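Long-range contacts in tyrosine aminotransferase (Leishmania infantum, PDB 4IX8), which probably catalyses the pyridoxal-phosphate-dependent transfer of the amino group of tyrosine to 2-oxoglutarate: residues V94-S99 with Q325-R330; Y354-E359 with V427-V432. One frame throughout, in Å; residues are numbered along the deposited sequence.

Contact 1. Residues V94-S99 with Q325-R330; sequences VDVVRS and QEAIAR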
ATOM      1  N   VAL A  94       6.048  19.336   8.523  1.00 49.07           N
ATOM      2  CA  VAL A  94       6.982  19.689   9.590  1.00 51.17           C
ATOM      3  C   VAL A  94       6.270  19.948  10.940  1.00 52.48           C
ATOM      4  O   VAL A  94       6.616  19.349  11.937  1.00 53.24           O
ATOM      5  CB  VAL A  94       7.818  20.951   9.166  1.00 52.66           C
ATOM      6  CG1 VAL A  94       8.603  21.568  10.371  1.00 56.51           C
ATOM      7  CG2 VAL A  94       8.767  20.601   7.999  1.00 51.80           C
ATOM      8  N   ASP A  95       5.247  20.791  10.944  1.00 52.80           N
ATOM      9  CA  ASP A  95       4.513  21.105  12.148  1.00 54.19           C
ATOM     10  C   ASP A  95       3.926  19.813  12.721  1.00 53.15           C
ATOM     11  O   ASP A  95       3.999  19.543  13.937  1.00 55.59           O
ATOM     12  CB  ASP A  95       3.390  22.100  11.842  1.00 54.45           C
ATOM     13  CG  ASP A  95       3.893  23.456  11.376  1.00 56.62           C
ATOM     14  OD1 ASP A  95       5.071  23.823  11.589  1.00 59.79           O
ATOM     15  OD2 ASP A  95       3.081  24.193  10.794  1.00 63.12           O
ATOM     16  N   VAL A  96       3.398  18.980  11.822  1.00 50.87           N
ATOM     17  CA  VAL A  96       2.700  17.796  12.226  1.00 49.80           C
ATOM     18  C   VAL A  96       3.681  16.817  12.854  1.00 62.19           C
ATOM     19  O   VAL A  96       3.436  16.296  13.955  1.00 50.89           O
ATOM     20  CB  VAL A  96       1.960  17.151  11.035  1.00 49.25           C
ATOM     21  CG1 VAL A  96       1.528  15.660  11.367  1.00 52.45           C
ATOM     22  CG2 VAL A  96       0.740  18.011  10.662  1.00 47.34           C
ATOM     23  N   VAL A  97       4.821  16.591  12.232  1.00 49.74           N
ATOM     24  CA  VAL A  97       5.675  15.570  12.808  1.00 50.04           C
ATOM     25  C   VAL A  97       6.352  16.057  14.122  1.00 52.59           C
ATOM     26  O   VAL A  97       6.549  15.284  15.070  1.00 54.72           O
ATOM     27  CB  VAL A  97       6.709  15.109  11.794  1.00 49.11           C
ATOM     28  CG1 VAL A  97       7.705  16.197  11.505  1.00 50.43           C
ATOM     29  CG2 VAL A  97       7.377  13.821  12.276  1.00 49.11           C
ATOM     30  N   ARG A  98       6.641  17.347  14.213  1.00 54.11           N
ATOM     31  CA  ARG A  98       7.298  17.857  15.403  1.00 56.65           C
ATOM     32  C   ARG A  98       6.368  17.827  16.615  1.00 57.73           C
ATOM     33  O   ARG A  98       6.820  17.750  17.741  1.00 59.62           O
ATOM     34  CB  ARG A  98       7.777  19.280  15.147  1.00 58.08           C
ATOM     35  CG  ARG A  98       9.139  19.335  14.504  1.00 58.26           C
ATOM     36  CD  ARG A  98       9.495  20.760  14.099  1.00 59.51           C
ATOM     37  NE  ARG A  98      10.870  20.870  13.612  1.00 60.12           N
ATOM     38  CZ  ARG A  98      11.397  21.958  13.051  1.00 61.06           C
ATOM     39  NH1 ARG A  98      10.675  23.063  12.894  1.00 61.53           N
ATOM     40  NH2 ARG A  98      12.654  21.928  12.636  1.00 61.64           N
ATOM     41  N   SER A  99       5.072  17.891  16.350  1.00 56.64           N
ATOM     42  CA  SER A  99       4.070  17.920  17.388  1.00 57.67           C
ATOM     43  C   SER A  99       4.085  16.631  18.176  1.00 57.59           C
ATOM     44  O   SER A  99       3.801  16.645  19.366  1.00 59.34           O
ATOM     45  CB  SER A  99       2.682  18.161  16.806  1.00 56.40           C
ATOM     46  OG  SER A  99       2.207  17.020  16.128  1.00 54.02           O
ATOM     47  N   GLN A 325      -1.707  12.441   6.354  1.00 37.66           N
ATOM     48  CA  GLN A 325      -3.155  12.622   6.459  1.00 36.77           C
ATOM     49  C   GLN A 325      -3.454  13.917   7.219  1.00 38.51           C
ATOM     50  O   GLN A 325      -4.266  14.726   6.788  1.00 39.15           O
ATOM     51  CB  GLN A 325      -3.807  11.419   7.173  1.00 36.34           C
ATOM     52  CG  GLN A 325      -3.960  10.132   6.343  1.00 34.58           C
ATOM     53  CD  GLN A 325      -4.909   9.121   6.994  1.00 41.67           C
ATOM     54  OE1 GLN A 325      -6.122   9.348   7.054  1.00 36.88           O
ATOM     55  NE2 GLN A 325      -4.353   8.019   7.532  1.00 34.22           N
ATOM     56  N   GLU A 326      -2.781  14.148   8.335  1.00 39.99           N
ATOM     57  CA  GLU A 326      -3.005  15.402   9.055  1.00 41.85           C
ATOM     58  C   GLU A 326      -2.440  16.578   8.246  1.00 42.27           C
ATOM     59  O   GLU A 326      -3.107  17.622   8.121  1.00 46.83           O
ATOM     60  CB  GLU A 326      -2.384  15.333  10.473  1.00 43.51           C
ATOM     61  CG  GLU A 326      -2.437  16.623  11.307  1.00 47.66           C
ATOM     62  CD  GLU A 326      -3.837  17.141  11.556  1.00 47.25           C
ATOM     63  OE1 GLU A 326      -4.805  16.397  11.280  1.00 48.12           O
ATOM     64  OE2 GLU A 326      -3.976  18.290  12.030  1.00 48.14           O
ATOM     65  N   ALA A 327      -1.258  16.423   7.650  1.00 41.83           N
ATOM     66  CA  ALA A 327      -0.680  17.540   6.879  1.00 43.58           C
ATOM     67  C   ALA A 327      -1.604  17.963   5.746  1.00 44.41           C
ATOM     68  O   ALA A 327      -1.813  19.153   5.502  1.00 42.48           O
ATOM     69  CB  ALA A 327       0.700  17.177   6.312  1.00 41.97           C
ATOM     70  N   ILE A 328      -2.207  16.983   5.090  1.00 39.74           N
ATOM     71  CA  ILE A 328      -3.073  17.264   3.944  1.00 40.05           C
ATOM     72  C   ILE A 328      -4.415  17.767   4.456  1.00 39.57           C
ATOM     73  O   ILE A 328      -5.056  18.616   3.819  1.00 41.76           O
ATOM     74  CB  ILE A 328      -3.263  16.007   3.057  1.00 36.89           C
ATOM     75  CG1 ILE A 328      -1.955  15.676   2.358  1.00 36.41           C
ATOM     76  CG2 ILE A 328      -4.345  16.220   2.009  1.00 36.12           C
ATOM     77  CD1 ILE A 328      -1.923  14.310   1.771  1.00 34.80           C
ATOM     78  N   ALA A 329      -4.823  17.282   5.628  1.00 41.39           N
ATOM     79  CA  ALA A 329      -6.063  17.769   6.233  1.00 45.02           C
ATOM     80  C   ALA A 329      -5.943  19.270   6.543  1.00 46.78           C
ATOM     81  O   ALA A 329      -6.916  20.019   6.463  1.00 43.78           O
ATOM     82  CB  ALA A 329      -6.386  16.992   7.515  1.00 43.48           C
ATOM     83  N   ARG A 330      -4.733  19.721   6.814  1.00 43.85           N
ATOM     84  CA  ARG A 330      -4.510  21.132   7.200  1.00 47.98           C
ATOM     85  C   ARG A 330      -4.415  22.048   5.986  1.00 47.47           C
ATOM     86  O   ARG A 330      -4.692  23.235   6.108  1.00 48.63           O
ATOM     87  CB  ARG A 330      -3.232  21.275   8.028  1.00 47.11           C
ATOM     88  CG  ARG A 330      -3.400  20.859   9.460  1.00 48.14           C
ATOM     89  CD  ARG A 330      -2.092  20.917  10.245  1.00 49.32           C
ATOM     90  NE  ARG A 330      -2.233  20.234  11.523  1.00 51.37           N
ATOM     91  CZ  ARG A 330      -1.357  20.254  12.523  1.00 51.47           C
ATOM     92  NH1 ARG A 330      -0.241  20.962  12.452  1.00 52.50           N
ATOM     93  NH2 ARG A 330      -1.612  19.550  13.617  1.00 56.81           N
TER

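Contact 2. Residues Y354-E359 with V427-V432; sequences YARLLE and VLNEAV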
ATOM      1  N   TYR A 354       5.941  18.841 -28.525  1.00 48.78           N
ATOM      2  CA  TYR A 354       5.572  17.626 -29.266  1.00 53.96           C
ATOM      3  C   TYR A 354       4.860  17.975 -30.574  1.00 49.74           C
ATOM      4  O   TYR A 354       4.971  17.253 -31.568  1.00 50.06           O
ATOM      5  CB  TYR A 354       4.698  16.718 -28.421  1.00 45.92           C
ATOM      6  CG  TYR A 354       5.531  15.944 -27.405  1.00 53.09           C
ATOM      7  CD1 TYR A 354       6.441  14.976 -27.806  1.00 45.49           C
ATOM      8  CD2 TYR A 354       5.445  16.236 -26.047  1.00 43.86           C
ATOM      9  CE1 TYR A 354       7.216  14.285 -26.863  1.00 44.81           C
ATOM     10  CE2 TYR A 354       6.221  15.560 -25.101  1.00 47.30           C
ATOM     11  CZ  TYR A 354       7.106  14.597 -25.515  1.00 45.44           C
ATOM     12  OH  TYR A 354       7.852  13.920 -24.570  1.00 43.12           O
ATOM     13  N   ALA A 355       4.182  19.118 -30.567  1.00 50.40           N
ATOM     14  CA  ALA A 355       3.441  19.570 -31.731  1.00 56.25           C
ATOM     15  C   ALA A 355       4.407  19.719 -32.892  1.00 53.33           C
ATOM     16  O   ALA A 355       4.021  19.513 -34.033  1.00 59.12           O
ATOM     17  CB  ALA A 355       2.724  20.889 -31.447  1.00 51.47           C
ATOM     18  N   ARG A 356       5.669  20.007 -32.600  1.00 54.24           N
ATOM     19  CA  ARG A 356       6.656  20.167 -33.661  1.00 68.70           C
ATOM     20  C   ARG A 356       6.784  18.905 -34.498  1.00 56.73           C
ATOM     21  O   ARG A 356       7.104  18.995 -35.676  1.00 58.74           O
ATOM     22  CB  ARG A 356       8.042  20.544 -33.108  1.00 57.48           C
ATOM     23  CG  ARG A 356       8.160  21.963 -32.528  1.00 75.11           C
ATOM     24  CD  ARG A 356       9.646  22.291 -32.063  1.00 73.90           C
ATOM     25  NE  ARG A 356      10.601  21.530 -32.878  1.00 60.68           N
ATOM     26  CZ  ARG A 356      11.630  20.838 -32.410  1.00 60.58           C
ATOM     27  NH1 ARG A 356      11.938  20.856 -31.126  1.00 59.37           N
ATOM     28  NH2 ARG A 356      12.377  20.144 -33.249  1.00 62.39           N
ATOM     29  N   LEU A 357       6.484  17.749 -33.920  1.00 54.74           N
ATOM     30  CA  LEU A 357       6.540  16.484 -34.661  1.00 54.84           C
ATOM     31  C   LEU A 357       5.564  16.446 -35.849  1.00 60.40           C
ATOM     32  O   LEU A 357       5.810  15.740 -36.829  1.00 57.65           O
ATOM     33  CB  LEU A 357       6.224  15.298 -33.745  1.00 52.47           C
ATOM     34  CG  LEU A 357       7.306  14.920 -32.722  1.00 51.90           C
ATOM     35  CD1 LEU A 357       6.746  13.980 -31.734  1.00 51.55           C
ATOM     36  CD2 LEU A 357       8.558  14.311 -33.389  1.00 56.38           C
ATOM     37  N   LEU A 358       4.495  17.237 -35.776  1.00 57.88           N
ATOM     38  CA  LEU A 358       3.475  17.271 -36.823  1.00 55.93           C
ATOM     39  C   LEU A 358       3.893  18.133 -38.027  1.00 66.02           C
ATOM     40  O   LEU A 358       3.293  18.032 -39.102  1.00 63.47           O
ATOM     41  CB  LEU A 358       2.175  17.814 -36.243  1.00 54.57           C
ATOM     42  CG  LEU A 358       1.608  17.019 -35.069  1.00 56.08           C
ATOM     43  CD1 LEU A 358       0.396  17.711 -34.465  1.00 59.86           C
ATOM     44  CD2 LEU A 358       1.233  15.612 -35.500  1.00 51.15           C
ATOM     45  N   GLU A 359       4.926  18.963 -37.862  1.00 60.04           N
ATOM     46  CA  GLU A 359       5.348  19.838 -38.943  1.00 62.85           C
ATOM     47  C   GLU A 359       6.170  19.091 -40.000  1.00 64.65           C
ATOM     48  O   GLU A 359       6.355  19.597 -41.086  1.00 67.09           O
ATOM     49  CB  GLU A 359       6.147  21.027 -38.394  1.00 66.76           C
ATOM     50  CG  GLU A 359       5.345  21.911 -37.452  1.00 68.66           C
ATOM     51  CD  GLU A 359       6.197  22.945 -36.706  1.00 71.64           C
ATOM     52  OE1 GLU A 359       7.389  23.134 -37.021  1.00 70.87           O
ATOM     53  OE2 GLU A 359       5.663  23.573 -35.774  1.00 81.81           O
ATOM     54  N   VAL A 427      14.893  19.410 -22.477  1.00 53.28           N
ATOM     55  CA  VAL A 427      14.966  17.957 -22.633  1.00 52.34           C
ATOM     56  C   VAL A 427      14.054  17.517 -23.797  1.00 58.03           C
ATOM     57  O   VAL A 427      14.463  16.760 -24.688  1.00 52.50           O
ATOM     58  CB  VAL A 427      14.552  17.249 -21.325  1.00 53.24           C
ATOM     59  CG1 VAL A 427      14.415  15.739 -21.511  1.00 53.81           C
ATOM     60  CG2 VAL A 427      15.564  17.561 -20.227  1.00 52.28           C
ATOM     61  N   LEU A 428      12.828  18.023 -23.808  1.00 56.71           N
ATOM     62  CA  LEU A 428      11.866  17.616 -24.828  1.00 57.89           C
ATOM     63  C   LEU A 428      12.357  18.028 -26.216  1.00 57.12           C
ATOM     64  O   LEU A 428      12.395  17.208 -27.126  1.00 55.21           O
ATOM     65  CB  LEU A 428      10.505  18.227 -24.531  1.00 51.08           C
ATOM     66  CG  LEU A 428       9.954  17.841 -23.168  1.00 50.90           C
ATOM     67  CD1 LEU A 428       8.547  18.392 -23.012  1.00 57.50           C
ATOM     68  CD2 LEU A 428       9.945  16.303 -22.940  1.00 48.75           C
ATOM     69  N   ASN A 429      12.745  19.293 -26.357  1.00 53.85           N
ATOM     70  CA  ASN A 429      13.225  19.822 -27.637  1.00 60.70           C
ATOM     71  C   ASN A 429      14.368  19.010 -28.216  1.00 59.37           C
ATOM     72  O   ASN A 429      14.366  18.685 -29.397  1.00 60.65           O
ATOM     73  CB  ASN A 429      13.648  21.285 -27.487  1.00 57.74           C
ATOM     74  CG  ASN A 429      12.527  22.242 -27.851  1.00 60.74           C
ATOM     75  OD1 ASN A 429      11.870  22.067 -28.869  1.00 58.98           O
ATOM     76  ND2 ASN A 429      12.291  23.244 -27.013  1.00 61.72           N
ATOM     77  N   GLU A 430      15.335  18.671 -27.381  1.00 60.49           N
ATOM     78  CA  GLU A 430      16.430  17.836 -27.824  1.00 60.72           C
ATOM     79  C   GLU A 430      15.948  16.442 -28.226  1.00 60.23           C
ATOM     80  O   GLU A 430      16.413  15.880 -29.209  1.00 68.66           O
ATOM     81  CB  GLU A 430      17.475  17.703 -26.724  1.00 59.14           C
ATOM     82  CG  GLU A 430      18.754  17.033 -27.200  1.00 84.69           C
ATOM     83  CD  GLU A 430      19.852  17.009 -26.139  1.00 91.02           C
ATOM     84  OE1 GLU A 430      19.630  17.498 -25.004  1.00 96.72           O
ATOM     85  OE2 GLU A 430      20.967  16.551 -26.469  1.00 91.30           O
ATOM     86  N   ALA A 431      14.973  15.907 -27.510  1.00 56.01           N
ATOM     87  CA  ALA A 431      14.553  14.533 -27.751  1.00 57.65           C
ATOM     88  C   ALA A 431      13.715  14.450 -29.038  1.00 57.16           C
ATOM     89  O   ALA A 431      13.819  13.491 -29.812  1.00 56.00           O
ATOM     90  CB  ALA A 431      13.779  14.007 -26.573  1.00 51.64           C
ATOM     91  N   VAL A 432      12.869  15.452 -29.239  1.00 55.89           N
ATOM     92  CA  VAL A 432      12.077  15.567 -30.459  1.00 56.10           C
ATOM     93  C   VAL A 432      12.956  15.679 -31.693  1.00 59.63           C
ATOM     94  O   VAL A 432      12.601  15.138 -32.743  1.00 62.73           O
ATOM     95  CB  VAL A 432      11.122  16.771 -30.380  1.00 54.30           C
ATOM     96  CG1 VAL A 432      10.591  17.162 -31.754  1.00 55.95           C
ATOM     97  CG2 VAL A 432       9.973  16.455 -29.420  1.00 51.71           C
TER

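Contact 1. Residues V94-S99 with Q325-R330
Val-96 sets one methyl, CG2, squarely over the guanidinium of Arg-330, 3.5 Å above the plane and above its centre, so the cation's flat face is covered by a methyl from the other helix. The same methyl also meets the aliphatic start of Glu-326, with CG2 of Val-96 3.5 Å from CG of Glu-326. Its twin, CG1, lies 4.0 Å from CB of Glu-326, so the valine straddles the base of that side chain. Ala-327 meets CG2 more loosely, through its backbone N and, farther off, CB. The axes of segments 94-99 and 325-330 approach to 9.2 Å and run at 136° to one another, about midway between perpendicular and antiparallel.

The guanidinium is held flat beneath the valine by its own helix. Glu-326, one turn earlier, bends at chi2 (59°) and brings OE2 to the guanidinium edge. There NE of Arg-330 donates a fairly straight hydrogen bond, part of a salt bridge, of 2.7 Å to OE2 of Glu-326, met on its anti side and somewhat out of the carboxylate plane; NH2 adds a longer, weak one. OE1 of Glu-326 takes a hydrogen bond from Asn-113, which fixes the carboxylate from outside the pair. Asp-95 touches the arginine only through CB, near the guanidinium plane, and OD2 of Asp-95 stays 4.9 Å from NH1 of Arg-330. Phe-102 packs on Val-96, Glu-326 and Arg-330 alike. On helix 87-99, Arg-98 forms a salt bridge with Glu-91 of the second subunit, placing this helix at the dimer interface.

The two helices thus meet by van der Waals packing of a valine on an ion pair internal to one of them. The buried Glu-326 probably keeps its negative charge, being shared by Arg-330 and Asn-113.

Contact 2. Residues Y354-E359 with V427-V432
Val-432 meets Tyr-354, Arg-356 and Leu-357 at once with its two methyls. Both segments belong to the C-terminal small domain of the fold type I pyridoxal-phosphate enzymes, in which helices pack beside a mixed sheet; here the last helix, 425-442, packs against segment 354-359.

The valine divides its work between branches. CG1, anti to the backbone N (chi1 163°), reaches both the arginine and the leucine: it sits 3.6 Å above the guanidinium plane of Arg-356, displaced toward the rim, and 3.9 Å from CD2 of Leu-357. CG2 takes the tyrosine, lying 4.2 Å from CD1 of Tyr-354 in an oblique approach to the ring. Farther along the same ring, Leu-428 runs across the tyrosine at about a right angle, with its CD2 3.6 Å from the phenol OH of Tyr-354. That hydroxyl is buried but satisfied, since it is hydrogen-bonded to the carbonyl oxygen of Thr-420 at the end of a sheet strand, so the tyrosine, packed on Leu-428 and Val-432, also reaches the sheet.

Arg-356 leaves its backbone extended and then kinks at chi3 (29°), away from a staggered value, which turns the guanidinium over Val-432 and toward helix 425-442. Its chief polar partner lies just beyond the segment: NH2 forms a salt bridge with Asp-433. NH1 faces Asn-429, whose side chain crosses that of the arginine at about a right angle while its amide plane is nearly coplanar with the guanidinium. The bond from NH1 of Arg-356 to OD1 of Asn-429 is short, 2.6 Å, yet weak because it is bent to 128° at the hydrogen.

In the fold
Both contacts are largely buried, each laying a valine methyl over one face of a partly exposed arginine, yet they hold different elements in different parts of the fold. Their centres are 41 Å apart and they do not touch, although helices 322-331 and 337-355, one from each, follow one another in the chain. Contact 1 lies beside the dimer interface; no other chain of the assembly touches the segments of contact 2. In contact 1 the arginine is paired within its own helix, and across the helices there is only van der Waals contact, much of it methyl against guanidinium, with exposed Asp-95 at the margin. Contact 2 buries more surface, adds a ring, and lets its arginine reach polar groups of the partner helix.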